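Local coordinates for putative acyl-[acyl-carrier-protein] desaturase DesA2 (Mycobacterium tuberculosis, PDB 1ZA0), which may act as an iron-dependent acyl-[acyl-carrier-protein] desaturase in mycobacterial fatty acid biosynthesis, probably with a diiron centre, at residues L12-V17 with A197-H202; D30-H35 with I182-R187; V38-G43 with L118-E123; E159-V164 with R251-D256. One frame throughout, in Å; residues are numbered along the deposited sequence.

Interaction 1: residues L12-V17 with A197-H202; sequences LELEPV and ANLVTH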
loop_
_atom_site.group_PDB
_atom_site.type_symbol
_atom_site.label_atom_id
_atom_site.label_comp_id
_atom_site.label_asym_id
_atom_site.label_seq_id
_atom_site.Cartn_x
_atom_site.Cartn_y
_atom_site.Cartn_z
ATOM N N LEU A 12 -4.496 -17.718 20.064
ATOM C CA LEU A 12 -4.449 -19.178 19.921
ATOM C C LEU A 12 -5.420 -19.651 18.786
ATOM O O LEU A 12 -5.123 -20.547 18.071
ATOM C CB LEU A 12 -4.770 -19.907 21.268
ATOM C CG LEU A 12 -3.660 -19.992 22.361
ATOM C CD1 LEU A 12 -4.111 -20.916 23.546
ATOM C CD2 LEU A 12 -2.305 -20.470 21.799
ATOM N N GLU A 13 -6.563 -19.015 18.674
ATOM C CA GLU A 13 -7.470 -19.235 17.551
ATOM C C GLU A 13 -6.871 -18.981 16.177
ATOM O O GLU A 13 -7.155 -19.723 15.253
ATOM C CB GLU A 13 -8.680 -18.369 17.752
ATOM C CG GLU A 13 -9.624 -18.976 18.767
ATOM C CD GLU A 13 -10.428 -20.136 18.199
ATOM O OE1 GLU A 13 -10.430 -20.303 16.940
ATOM O OE2 GLU A 13 -11.081 -20.857 19.001
ATOM N N LEU A 14 -5.996 -17.959 16.077
ATOM C CA LEU A 14 -5.431 -17.477 14.830
ATOM C C LEU A 14 -4.192 -18.171 14.418
ATOM O O LEU A 14 -3.830 -18.140 13.227
ATOM C CB LEU A 14 -5.174 -15.959 14.898
ATOM C CG LEU A 14 -6.482 -15.184 14.817
ATOM C CD1 LEU A 14 -6.289 -13.704 15.120
ATOM C CD2 LEU A 14 -7.059 -15.335 13.392
ATOM N N GLU A 15 -3.530 -18.867 15.345
ATOM C CA GLU A 15 -2.235 -19.416 15.004
ATOM C C GLU A 15 -2.255 -20.422 13.880
ATOM O O GLU A 15 -1.372 -20.385 13.044
ATOM C CB GLU A 15 -1.483 -19.970 16.258
ATOM C CG GLU A 15 0.020 -20.135 16.037
ATOM C CD GLU A 15 0.925 -18.857 16.141
ATOM O OE1 GLU A 15 0.448 -17.673 16.244
ATOM O OE2 GLU A 15 2.167 -19.062 16.091
ATOM N N PRO A 16 -3.251 -21.303 13.818
ATOM C CA PRO A 16 -3.323 -22.252 12.716
ATOM C C PRO A 16 -3.566 -21.517 11.360
ATOM O O PRO A 16 -3.090 -21.991 10.329
ATOM C CB PRO A 16 -4.555 -23.118 13.071
ATOM C CG PRO A 16 -4.818 -22.838 14.502
ATOM C CD PRO A 16 -4.424 -21.419 14.701
ATOM N N VAL A 17 -4.277 -20.399 11.417
ATOM C CA VAL A 17 -4.573 -19.606 10.215
ATOM C C VAL A 17 -3.316 -18.810 9.739
ATOM O O VAL A 17 -2.983 -18.779 8.542
ATOM C CB VAL A 17 -5.755 -18.670 10.438
ATOM C CG1 VAL A 17 -6.101 -17.867 9.101
ATOM C CG2 VAL A 17 -6.989 -19.452 10.858
ATOM N N ALA A 197 -6.814 -10.367 5.223
ATOM C CA ALA A 197 -8.242 -10.622 5.064
ATOM C C ALA A 197 -8.595 -12.059 5.511
ATOM O O ALA A 197 -9.698 -12.310 5.957
ATOM C CB ALA A 197 -8.659 -10.407 3.626
ATOM N N ASN A 198 -7.694 -13.012 5.305
ATOM C CA ASN A 198 -7.988 -14.379 5.723
ATOM C C ASN A 198 -8.067 -14.435 7.289
ATOM O O ASN A 198 -8.877 -15.181 7.847
ATOM C CB ASN A 198 -6.930 -15.364 5.154
ATOM C CG ASN A 198 -7.109 -15.623 3.671
ATOM O OD1 ASN A 198 -8.200 -15.304 3.128
ATOM N ND2 ASN A 198 -6.059 -16.242 2.987
ATOM N N LEU A 199 -7.260 -13.616 7.972
ATOM C CA LEU A 199 -7.244 -13.590 9.434
ATOM C C LEU A 199 -8.554 -13.019 9.891
ATOM O O LEU A 199 -9.143 -13.500 10.864
ATOM C CB LEU A 199 -6.077 -12.800 9.996
ATOM C CG LEU A 199 -4.682 -13.270 9.695
ATOM C CD1 LEU A 199 -3.569 -12.437 10.375
ATOM C CD2 LEU A 199 -4.567 -14.651 10.118
ATOM N N VAL A 200 -9.046 -12.023 9.174
ATOM C CA VAL A 200 -10.304 -11.399 9.470
ATOM C C VAL A 200 -11.488 -12.370 9.268
ATOM O O VAL A 200 -12.479 -12.359 10.045
ATOM C CB VAL A 200 -10.542 -10.137 8.665
ATOM C CG1 VAL A 200 -11.957 -9.624 8.813
ATOM C CG2 VAL A 200 -9.557 -9.014 9.063
ATOM N N THR A 201 -11.393 -13.190 8.242
ATOM C CA THR A 201 -12.387 -14.254 8.049
ATOM C C THR A 201 -12.430 -15.159 9.299
ATOM O O THR A 201 -13.516 -15.457 9.731
ATOM C CB THR A 201 -12.061 -15.049 6.761
ATOM O OG1 THR A 201 -12.272 -14.173 5.639
ATOM C CG2 THR A 201 -13.044 -16.228 6.559
ATOM N N HIS A 202 -11.285 -15.623 9.823
ATOM C CA HIS A 202 -11.286 -16.432 11.034
ATOM C C HIS A 202 -11.838 -15.664 12.241
ATOM O O HIS A 202 -12.552 -16.253 13.041
ATOM C CB HIS A 202 -9.937 -17.086 11.297
ATOM C CG HIS A 202 -9.968 -18.132 12.387
ATOM N ND1 HIS A 202 -10.650 -19.328 12.267
ATOM C CD2 HIS A 202 -9.425 -18.144 13.637
ATOM C CE1 HIS A 202 -10.522 -20.034 13.384
ATOM N NE2 HIS A 202 -9.793 -19.336 14.237
#
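A chi1 of -169° swings the H202 ring away from its own backbone N and across from helix 176-206 to the kinked helix 9-27, where E13, bent at chi2 (-76°), folds its carboxylate back to meet the ring. NE2 of H202 donates to OE1 of E13 at 2.9 Å. The bond is bent, 141° at the hydrogen: OE1 is approached nearly along its C-O axis, while it lies tilted out of the imidazole plane. V17, one turn further on, covers a face of the same ring, its CG2 standing 3.9 Å from the centroid in a CH-pi contact. L14 takes the rim, CD2 lying near the ring plane and 3.7 Å from CD2 of H202. The imidazole is thus held by a bond at its tip, a methyl above it and a methyl beside it. The other methyl of V17, CG1, packs against CD2 of L199 at 3.7 Å. N21, a turn beyond V17, has its OD1 hydrogen-bonded to N198 ND2. Helices 9-27 and 176-206, closer to antiparallel than parallel, both reach helix 148-172 through L152, which L14 and L199 touch.

Interaction 2: residues D30-H35 with I182-R187; sequences DIWFAH and IDRIAR. With EDO (1,2-ethanediol), chain C.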
loop_
_atom_site.group_PDB
_atom_site.type_symbol
_atom_site.label_atom_id
_atom_site.label_comp_id
_atom_site.label_asym_id
_atom_site.label_seq_id
_atom_site.Cartn_x
_atom_site.Cartn_y
_atom_site.Cartn_z
ATOM N N ASP A 30 7.651 -15.220 -5.149
ATOM C CA ASP A 30 8.429 -15.021 -6.389
ATOM C C ASP A 30 9.227 -13.712 -6.188
ATOM O O ASP A 30 8.757 -12.623 -6.553
ATOM C CB ASP A 30 7.457 -14.903 -7.565
ATOM C CG ASP A 30 8.164 -14.748 -8.909
ATOM O OD1 ASP A 30 9.381 -15.041 -9.050
ATOM O OD2 ASP A 30 7.542 -14.317 -9.902
ATOM N N ILE A 31 10.394 -13.870 -5.586
ATOM C CA ILE A 31 11.160 -12.827 -4.898
ATOM C C ILE A 31 11.742 -11.903 -5.912
ATOM O O ILE A 31 12.210 -12.338 -6.894
ATOM C CB ILE A 31 12.276 -13.483 -3.990
ATOM C CG1 ILE A 31 11.641 -14.298 -2.862
ATOM C CG2 ILE A 31 13.262 -12.476 -3.368
ATOM C CD1 ILE A 31 10.482 -13.652 -2.169
ATOM N N TRP A 32 11.626 -10.610 -5.671
ATOM C CA TRP A 32 12.291 -9.580 -6.490
ATOM C C TRP A 32 13.145 -8.671 -5.592
ATOM O O TRP A 32 12.983 -8.659 -4.387
ATOM C CB TRP A 32 11.254 -8.776 -7.278
ATOM C CG TRP A 32 10.282 -7.987 -6.468
ATOM C CD1 TRP A 32 9.164 -8.446 -5.829
ATOM C CD2 TRP A 32 10.266 -6.558 -6.300
ATOM N NE1 TRP A 32 8.470 -7.402 -5.244
ATOM C CE2 TRP A 32 9.125 -6.230 -5.518
ATOM C CE3 TRP A 32 11.110 -5.520 -6.725
ATOM C CZ2 TRP A 32 8.820 -4.944 -5.149
ATOM C CZ3 TRP A 32 10.801 -4.249 -6.367
ATOM C CH2 TRP A 32 9.672 -3.961 -5.560
ATOM N N PHE A 33 14.094 -7.951 -6.217
ATOM C CA PHE A 33 15.010 -7.040 -5.528
ATOM C C PHE A 33 14.807 -5.643 -6.084
ATOM O O PHE A 33 14.630 -5.489 -7.268
ATOM C CB PHE A 33 16.450 -7.539 -5.729
ATOM C CG PHE A 33 16.659 -8.919 -5.226
ATOM C CD1 PHE A 33 16.876 -9.144 -3.868
ATOM C CD2 PHE A 33 16.621 -10.027 -6.099
ATOM C CE1 PHE A 33 17.042 -10.455 -3.394
ATOM C CE2 PHE A 33 16.759 -11.339 -5.604
ATOM C CZ PHE A 33 16.978 -11.541 -4.271
ATOM N N ALA A 34 14.720 -4.665 -5.182
ATOM C CA ALA A 34 14.567 -3.284 -5.498
ATOM C C ALA A 34 15.635 -2.859 -6.536
ATOM O O ALA A 34 15.302 -2.169 -7.519
ATOM C CB ALA A 34 14.686 -2.448 -4.170
ATOM N N HIS A 35 16.884 -3.268 -6.318
ATOM C CA HIS A 35 17.999 -2.816 -7.157
ATOM C C HIS A 35 17.866 -3.262 -8.618
ATOM O O HIS A 35 18.441 -2.665 -9.501
ATOM C CB HIS A 35 19.369 -3.199 -6.575
ATOM C CG HIS A 35 19.656 -4.660 -6.609
ATOM N ND1 HIS A 35 19.630 -5.442 -5.478
ATOM C CD2 HIS A 35 19.937 -5.491 -7.638
ATOM C CE1 HIS A 35 19.899 -6.690 -5.816
ATOM N NE2 HIS A 35 20.052 -6.752 -7.121
ATOM N N ILE A 182 6.130 -0.827 -10.111
ATOM C CA ILE A 182 4.848 -0.655 -9.507
ATOM C C ILE A 182 3.980 -1.931 -9.616
ATOM O O ILE A 182 3.239 -2.252 -8.694
ATOM C CB ILE A 182 4.070 0.567 -10.032
ATOM C CG1 ILE A 182 4.879 1.877 -9.845
ATOM C CG2 ILE A 182 2.759 0.692 -9.293
ATOM C CD1 ILE A 182 5.211 2.249 -8.332
ATOM N N ASP A 183 4.062 -2.615 -10.737
ATOM C CA ASP A 183 3.364 -3.891 -10.867
ATOM C C ASP A 183 3.869 -4.927 -9.819
ATOM O O ASP A 183 3.054 -5.672 -9.282
ATOM C CB ASP A 183 3.605 -4.402 -12.270
ATOM C CG ASP A 183 3.098 -5.774 -12.490
ATOM O OD1 ASP A 183 1.866 -5.914 -12.703
ATOM O OD2 ASP A 183 3.869 -6.732 -12.506
ATOM N N ARG A 184 5.182 -5.003 -9.560
ATOM C CA ARG A 184 5.696 -5.895 -8.487
ATOM C C ARG A 184 5.079 -5.533 -7.143
ATOM O O ARG A 184 4.639 -6.424 -6.398
ATOM C CB ARG A 184 7.236 -5.920 -8.381
ATOM C CG ARG A 184 7.981 -6.716 -9.437
ATOM C CD ARG A 184 7.828 -8.279 -9.415
ATOM N NE ARG A 184 8.848 -8.887 -10.287
ATOM C CZ ARG A 184 9.364 -10.122 -10.198
ATOM N NH1 ARG A 184 10.296 -10.491 -11.075
ATOM N NH2 ARG A 184 8.965 -10.988 -9.271
ATOM N N ILE A 185 5.080 -4.246 -6.816
ATOM C CA ILE A 185 4.493 -3.738 -5.576
ATOM C C ILE A 185 3.000 -4.091 -5.469
ATOM O O ILE A 185 2.521 -4.600 -4.390
ATOM C CB ILE A 185 4.680 -2.225 -5.451
ATOM C CG1 ILE A 185 6.166 -1.872 -5.297
ATOM C CG2 ILE A 185 3.890 -1.666 -4.258
ATOM C CD1 ILE A 185 6.406 -0.330 -5.156
ATOM N N ALA A 186 2.269 -3.872 -6.579
ATOM C CA ALA A 186 0.830 -4.173 -6.611
ATOM C C ALA A 186 0.568 -5.649 -6.277
ATOM O O ALA A 186 -0.380 -5.929 -5.526
ATOM C CB ALA A 186 0.242 -3.862 -7.921
ATOM N N ARG A 187 1.354 -6.541 -6.857
ATOM C CA ARG A 187 1.249 -7.981 -6.612
ATOM C C ARG A 187 1.541 -8.385 -5.160
ATOM O O ARG A 187 0.890 -9.305 -4.601
ATOM C CB ARG A 187 2.137 -8.752 -7.551
ATOM C CG ARG A 187 1.702 -8.674 -8.977
ATOM C CD ARG A 187 2.633 -9.371 -9.966
ATOM N NE ARG A 187 2.358 -8.890 -11.333
ATOM C CZ ARG A 187 1.307 -9.260 -12.065
ATOM N NH1 ARG A 187 0.451 -10.214 -11.621
ATOM N NH2 ARG A 187 1.136 -8.726 -13.272
HETATM C C1 EDO C . 9.380 -9.133 -2.373
HETATM O O1 EDO C . 10.415 -9.813 -3.023
HETATM C C2 EDO C . 8.152 -10.015 -2.286
HETATM O O2 EDO C . 7.679 -10.426 -3.553
HETATM O O HOH W 1 6.840 -10.946 -7.367
#
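The indole of W32 and the side chain of R184, in the conformer described, run alongside one another in opposing senses, the arginine lying along one face of the ring. R184 CB sits over the five-membered ring, 3.6 Å from its centroid, in a CH-pi contact; CG and CD continue across the indole, and the guanidinium arrives over CB of W32, its plane turned 30° from that of the ring. At the far end NH2 of R184 makes a long salt bridge of 3.7 Å to OD2 of D30, the two planar groups 50° apart. A water lying in the guanidinium plane joins NH2 of R184 to the carbonyl O of D30, while NE of R184 is hydrogen-bonded to the hydroxyl of Y37. W32 NE1 donates a hydrogen bond to D188 OD2, which fixes the turn of the indole, and an ethanediol, probably from the crystallisation liquor, accepts from W32 N at 3.0 Å. The indole also touches H110, an iron ligand by similarity, and I185 lies next to E189 of the manganese site: a loop laid over the helix bundle, consistent with the ferritin-like fold of diiron desaturases, here beside a bound manganese ion.

Interaction 3: residues V38-G43 with L118-E123; sequences VPFDQG and LVVTRE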
loop_
_atom_site.group_PDB
_atom_site.type_symbol
_atom_site.label_atom_id
_atom_site.label_comp_id
_atom_site.label_asym_id
_atom_site.label_seq_id
_atom_site.Cartn_x
_atom_site.Cartn_y
_atom_site.Cartn_z
ATOM N N VAL A 38 16.021 -0.446 -10.788
ATOM C CA VAL A 38 16.617 0.918 -10.755
ATOM C C VAL A 38 17.667 1.071 -11.866
ATOM O O VAL A 38 18.623 0.352 -11.877
ATOM C CB VAL A 38 17.269 1.213 -9.362
ATOM C CG1 VAL A 38 17.876 2.596 -9.320
ATOM C CG2 VAL A 38 16.196 1.087 -8.270
ATOM N N PRO A 39 17.464 1.999 -12.808
ATOM C CA PRO A 39 18.391 2.152 -13.935
ATOM C C PRO A 39 19.571 3.008 -13.540
ATOM O O PRO A 39 19.646 4.188 -13.894
ATOM C CB PRO A 39 17.533 2.880 -15.009
ATOM C CG PRO A 39 16.588 3.713 -14.194
ATOM C CD PRO A 39 16.320 2.909 -12.924
ATOM N N PHE A 40 20.437 2.410 -12.792
ATOM C CA PHE A 40 21.595 3.064 -12.218
ATOM C C PHE A 40 22.450 3.736 -13.277
ATOM O O PHE A 40 23.006 4.785 -12.984
ATOM C CB PHE A 40 22.445 2.054 -11.421
ATOM C CG PHE A 40 21.819 1.651 -10.108
ATOM C CD1 PHE A 40 21.751 2.563 -9.058
ATOM C CD2 PHE A 40 21.300 0.372 -9.942
ATOM C CE1 PHE A 40 21.168 2.194 -7.846
ATOM C CE2 PHE A 40 20.678 -0.025 -8.760
ATOM C CZ PHE A 40 20.608 0.890 -7.692
ATOM N N ASP A 41 22.514 3.163 -14.505
ATOM C CA ASP A 41 23.281 3.748 -15.628
ATOM C C ASP A 41 22.932 5.200 -15.854
ATOM O O ASP A 41 23.768 5.932 -16.308
ATOM C CB ASP A 41 22.908 3.085 -16.980
ATOM C CG ASP A 41 23.558 1.750 -17.197
ATOM O OD1 ASP A 41 24.372 1.269 -16.372
ATOM O OD2 ASP A 41 23.252 1.065 -18.188
ATOM N N GLN A 42 21.682 5.602 -15.617
ATOM C CA GLN A 42 21.232 7.002 -15.807
ATOM C C GLN A 42 21.592 7.947 -14.647
ATOM O O GLN A 42 21.388 9.136 -14.733
ATOM C CB GLN A 42 19.719 7.071 -15.872
ATOM C CG GLN A 42 19.191 6.434 -17.086
ATOM C CD GLN A 42 17.685 6.436 -17.126
ATOM O OE1 GLN A 42 17.015 7.341 -16.548
ATOM N NE2 GLN A 42 17.132 5.436 -17.859
ATOM N N GLY A 43 22.043 7.384 -13.533
ATOM C CA GLY A 43 22.337 8.180 -12.375
ATOM C C GLY A 43 23.443 9.183 -12.615
ATOM O O GLY A 43 24.387 8.955 -13.375
ATOM N N LEU A 118 13.549 6.948 -7.921
ATOM C CA LEU A 118 13.278 8.361 -8.033
ATOM C C LEU A 118 14.527 9.286 -8.004
ATOM O O LEU A 118 14.561 10.333 -8.712
ATOM C CB LEU A 118 12.334 8.782 -6.940
ATOM C CG LEU A 118 10.864 8.350 -7.109
ATOM C CD1 LEU A 118 10.005 8.763 -5.914
ATOM C CD2 LEU A 118 10.315 8.886 -8.422
ATOM N N VAL A 119 15.486 8.923 -7.153
ATOM C CA VAL A 119 16.676 9.699 -6.992
ATOM C C VAL A 119 17.636 9.440 -8.172
ATOM O O VAL A 119 18.291 10.353 -8.608
ATOM C CB VAL A 119 17.365 9.501 -5.615
ATOM C CG1 VAL A 119 18.015 8.173 -5.518
ATOM C CG2 VAL A 119 18.430 10.646 -5.397
ATOM N N VAL A 120 17.707 8.216 -8.698
ATOM C CA VAL A 120 18.592 7.924 -9.804
ATOM C C VAL A 120 18.093 8.594 -11.077
ATOM O O VAL A 120 18.908 9.009 -11.914
ATOM C CB VAL A 120 18.718 6.405 -9.997
ATOM C CG1 VAL A 120 19.143 6.034 -11.325
ATOM C CG2 VAL A 120 19.550 5.797 -8.907
ATOM N N THR A 121 16.770 8.600 -11.276
ATOM C CA THR A 121 16.197 9.117 -12.493
ATOM C C THR A 121 15.966 10.599 -12.453
ATOM O O THR A 121 15.619 11.124 -13.494
ATOM C CB THR A 121 14.799 8.482 -12.831
ATOM O OG1 THR A 121 13.895 8.688 -11.759
ATOM C CG2 THR A 121 14.920 6.971 -13.018
ATOM N N ARG A 122 16.064 11.226 -11.273
ATOM C CA ARG A 122 15.781 12.650 -11.033
ATOM C C ARG A 122 14.350 13.084 -11.398
ATOM O O ARG A 122 14.119 14.229 -11.832
ATOM C CB ARG A 122 16.757 13.534 -11.879
ATOM C CG ARG A 122 18.281 13.166 -11.840
ATOM C CD ARG A 122 18.920 13.755 -10.716
ATOM N NE ARG A 122 20.422 13.731 -10.583
ATOM C CZ ARG A 122 21.202 14.818 -10.627
ATOM N NH1 ARG A 122 20.730 16.006 -10.973
ATOM N NH2 ARG A 122 22.475 14.719 -10.295
ATOM N N GLU A 123 13.388 12.205 -11.201
ATOM C CA GLU A 123 12.057 12.463 -11.628
ATOM C C GLU A 123 11.346 13.371 -10.654
ATOM O O GLU A 123 10.317 13.899 -11.002
ATOM C CB GLU A 123 11.299 11.151 -11.876
ATOM C CG GLU A 123 11.687 10.468 -13.194
ATOM C CD GLU A 123 11.203 11.301 -14.421
ATOM O OE1 GLU A 123 10.306 12.193 -14.272
ATOM O OE2 GLU A 123 11.791 11.140 -15.492
#
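V120 points from near the C-terminal end of helix 95-121 straight into the 38-43 loop, and its two methyls divide the work. CB itself passes 4.0 Å from CG1 of V38. From there CG1, anti to the backbone N (chi1 158°), runs to the carbonyl O of P39 at 3.2 Å, a close methyl-to-oxygen approach. CG2, the other branch, meets CG1 of V38 at 3.6 Å and CD1 of F40 at 3.9 Å, the phenyl and valine side chains crossing at about a right angle. V38 CG1 serves twice, since it also sits over the centre of the F40 ring. The loop that receives V120 holds an inverse gamma turn centred on P39, whose F40 N to V38 O bond is weak, and a 3-10 turn at 40-42; it packs against a long helix of the ferritin-like bundle. P39 O, besides meeting V120, accepts the backbone N of Q42. R122, with positive phi, marks the departure from helical angles. T121 CG2 lies 3.8 Å from CG of P39, and the oxygen OE1 of Q42 hangs near that same methyl. T121 OG1 is hydrogen-bonded to the carbonyl O of Y117. On the backbone side G43 CA faces the carbonyl O of V120 at 3.6 Å, a CA-H...O contact with 153° at the hydrogen.

Interaction 4: residues E159-V164 with R251-D256; sequences ERCGAV and RQLISD. With MN (manganese (II) ion), chain B.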
loop_
_atom_site.group_PDB
_atom_site.type_symbol
_atom_site.label_atom_id
_atom_site.label_comp_id
_atom_site.label_asym_id
_atom_site.label_seq_id
_atom_site.Cartn_x
_atom_site.Cartn_y
_atom_site.Cartn_z
ATOM N N GLU A 159 -4.415 -2.513 3.102
ATOM C CA GLU A 159 -3.781 -3.257 2.046
ATOM C C GLU A 159 -4.601 -3.329 0.776
ATOM O O GLU A 159 -4.045 -3.281 -0.307
ATOM C CB GLU A 159 -3.350 -4.651 2.495
ATOM C CG GLU A 159 -2.305 -4.603 3.585
ATOM C CD GLU A 159 -0.938 -4.212 2.971
ATOM O OE1 GLU A 159 -0.899 -3.910 1.723
ATOM O OE2 GLU A 159 0.073 -4.262 3.654
ATOM N N ARG A 160 -5.921 -3.388 0.883
ATOM C CA ARG A 160 -6.717 -3.386 -0.327
ATOM C C ARG A 160 -6.619 -2.007 -1.023
ATOM O O ARG A 160 -6.533 -1.956 -2.207
ATOM C CB ARG A 160 -8.183 -3.700 -0.025
ATOM C CG ARG A 160 -9.044 -3.850 -1.318
ATOM C CD ARG A 160 -10.436 -4.414 -1.048
ATOM N NE ARG A 160 -11.115 -4.859 -2.255
ATOM C CZ ARG A 160 -11.277 -6.100 -2.679
ATOM N NH1 ARG A 160 -10.786 -7.133 -2.026
ATOM N NH2 ARG A 160 -11.939 -6.289 -3.811
ATOM N N CYS A 161 -6.650 -0.928 -0.250
ATOM C CA CYS A 161 -6.377 0.409 -0.783
ATOM C C CYS A 161 -5.033 0.443 -1.535
ATOM O O CYS A 161 -4.985 0.943 -2.657
ATOM C CB CYS A 161 -6.351 1.482 0.303
ATOM S SG CYS A 161 -7.921 1.692 1.139
ATOM N N GLY A 162 -3.975 -0.066 -0.905
ATOM C CA GLY A 162 -2.662 -0.237 -1.529
ATOM C C GLY A 162 -2.725 -0.971 -2.845
ATOM O O GLY A 162 -2.074 -0.565 -3.816
ATOM N N ALA A 163 -3.472 -2.074 -2.879
ATOM C CA ALA A 163 -3.542 -2.924 -4.052
ATOM C C ALA A 163 -4.265 -2.225 -5.225
ATOM O O ALA A 163 -3.743 -2.282 -6.336
ATOM C CB ALA A 163 -4.199 -4.237 -3.721
ATOM N N VAL A 164 -5.371 -1.533 -4.945
ATOM C CA VAL A 164 -6.121 -0.769 -5.932
ATOM C C VAL A 164 -5.305 0.454 -6.470
ATOM O O VAL A 164 -5.144 0.642 -7.676
ATOM C CB VAL A 164 -7.442 -0.316 -5.340
ATOM C CG1 VAL A 164 -8.178 0.640 -6.258
ATOM C CG2 VAL A 164 -8.348 -1.586 -5.039
ATOM N N ARG A 251 -14.716 4.252 -1.907
ATOM C CA ARG A 251 -16.091 3.806 -1.738
ATOM C C ARG A 251 -16.312 2.440 -2.428
ATOM O O ARG A 251 -16.717 1.485 -1.811
ATOM C CB ARG A 251 -17.059 4.945 -2.233
ATOM C CG ARG A 251 -18.566 4.771 -1.876
ATOM C CD ARG A 251 -19.601 5.544 -2.776
ATOM N NE ARG A 251 -19.766 4.899 -4.100
ATOM C CZ ARG A 251 -20.918 4.704 -4.755
ATOM N NH1 ARG A 251 -22.102 5.062 -4.242
ATOM N NH2 ARG A 251 -20.885 4.119 -5.951
ATOM N N GLN A 252 -15.993 2.304 -3.693
ATOM C CA GLN A 252 -16.147 1.005 -4.309
ATOM C C GLN A 252 -15.343 -0.127 -3.598
ATOM O O GLN A 252 -15.897 -1.206 -3.385
ATOM C CB GLN A 252 -15.766 1.008 -5.794
ATOM C CG GLN A 252 -16.341 -0.149 -6.617
ATOM C CD GLN A 252 -17.868 -0.310 -6.392
ATOM O OE1 GLN A 252 -18.611 0.606 -6.710
ATOM N NE2 GLN A 252 -18.308 -1.451 -5.800
ATOM N N LEU A 253 -14.061 0.080 -3.276
ATOM C CA LEU A 253 -13.261 -1.054 -2.720
ATOM C C LEU A 253 -13.804 -1.433 -1.332
ATOM O O LEU A 253 -13.743 -2.582 -0.963
ATOM C CB LEU A 253 -11.744 -0.797 -2.659
ATOM C CG LEU A 253 -11.184 0.225 -1.695
ATOM C CD1 LEU A 253 -10.938 -0.380 -0.307
ATOM C CD2 LEU A 253 -9.881 0.849 -2.244
ATOM N N ILE A 254 -14.313 -0.464 -0.580
ATOM C CA ILE A 254 -14.908 -0.766 0.698
ATOM C C ILE A 254 -16.136 -1.707 0.535
ATOM O O ILE A 254 -16.285 -2.654 1.265
ATOM C CB ILE A 254 -15.341 0.465 1.451
ATOM C CG1 ILE A 254 -14.152 1.262 1.954
ATOM C CG2 ILE A 254 -16.188 0.055 2.718
ATOM C CD1 ILE A 254 -14.521 2.761 2.270
ATOM N N SER A 255 -17.032 -1.369 -0.383
ATOM C CA SER A 255 -18.132 -2.250 -0.784
ATOM C C SER A 255 -17.671 -3.633 -1.239
ATOM O O SER A 255 -18.193 -4.625 -0.783
ATOM C CB SER A 255 -18.920 -1.588 -1.918
ATOM O OG SER A 255 -20.037 -2.357 -2.294
ATOM N N ASP A 256 -16.691 -3.702 -2.121
ATOM C CA ASP A 256 -16.140 -4.974 -2.553
ATOM C C ASP A 256 -15.523 -5.808 -1.415
ATOM O O ASP A 256 -15.613 -7.017 -1.444
ATOM C CB ASP A 256 -15.076 -4.808 -3.631
ATOM C CG ASP A 256 -15.549 -4.045 -4.876
ATOM O OD1 ASP A 256 -16.768 -3.987 -5.167
ATOM O OD2 ASP A 256 -14.694 -3.488 -5.625
HETATM MN MN MN B . 1.375 -3.823 1.719
HETATM O O HOH W 2 -12.108 -3.353 -4.949
HETATM O O HOH W 3 0.837 -1.765 2.142
#
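Segment 159-164 of helix 148-172, in the ferritin-like four-helix bundle, and segment 251-256 of helix 247-260, which packs against it, run at 125° with their axes 10.3 Å apart, C161 and L253 coming nearest at CA. L253 fills the gap between them. Its CG is wedged between backbone N and carbonyl carbon (chi1 69°), sending the isobutyl group at the opposing helix: CD1 lies 3.9 Å from SG of C161, and CD2 3.8 Å from CA of C161 and 4.0 Å from CG2 of V164. R160, extended from CG to NE, lies alongside L253 and carries its guanidinium to D256, where NH2 is 3.5 Å from CB. The guanidinium and carboxylate planes stand 73° apart, and NH2 of R160 and OD2 of D256 are 4.3 Å apart, beyond a salt bridge; a water in the guanidinium plane accepts from NH2 and donates to OD2. R160's direct salt bridge is to E193 of helix 176-206. Q252 NE2 donates a hydrogen bond to OD1 of D256 from above its carboxylate plane. Opposite this interface E159, alongside E107, E189 and H192, grips the manganese ion with both oxygens, OE1 at 2.3 Å and OE2 at 2.4 Å.

Overall arrangement
Interactions 1 and 2 use different stretches of helix 176-206, their centres about 26 Å apart, with the helix's metal ligands E189 and H192 between them in sequence. Interaction 4 holds a further ligand, E159, on helix 148-172; its nearest atoms come within about 5 Å of interaction 2 and about 7 Å of interaction 1. The side chain of I185 in interaction 2 is about 7 Å from the manganese ion, and that of L199 in interaction 1 about 13 Å. Interaction 3 continues the loop of interaction 2, H35 O touching CE2 of F40 at 3.5 Å, and lies about 42 Å from interaction 1, centre to centre, on the opposite side of the chain's centre.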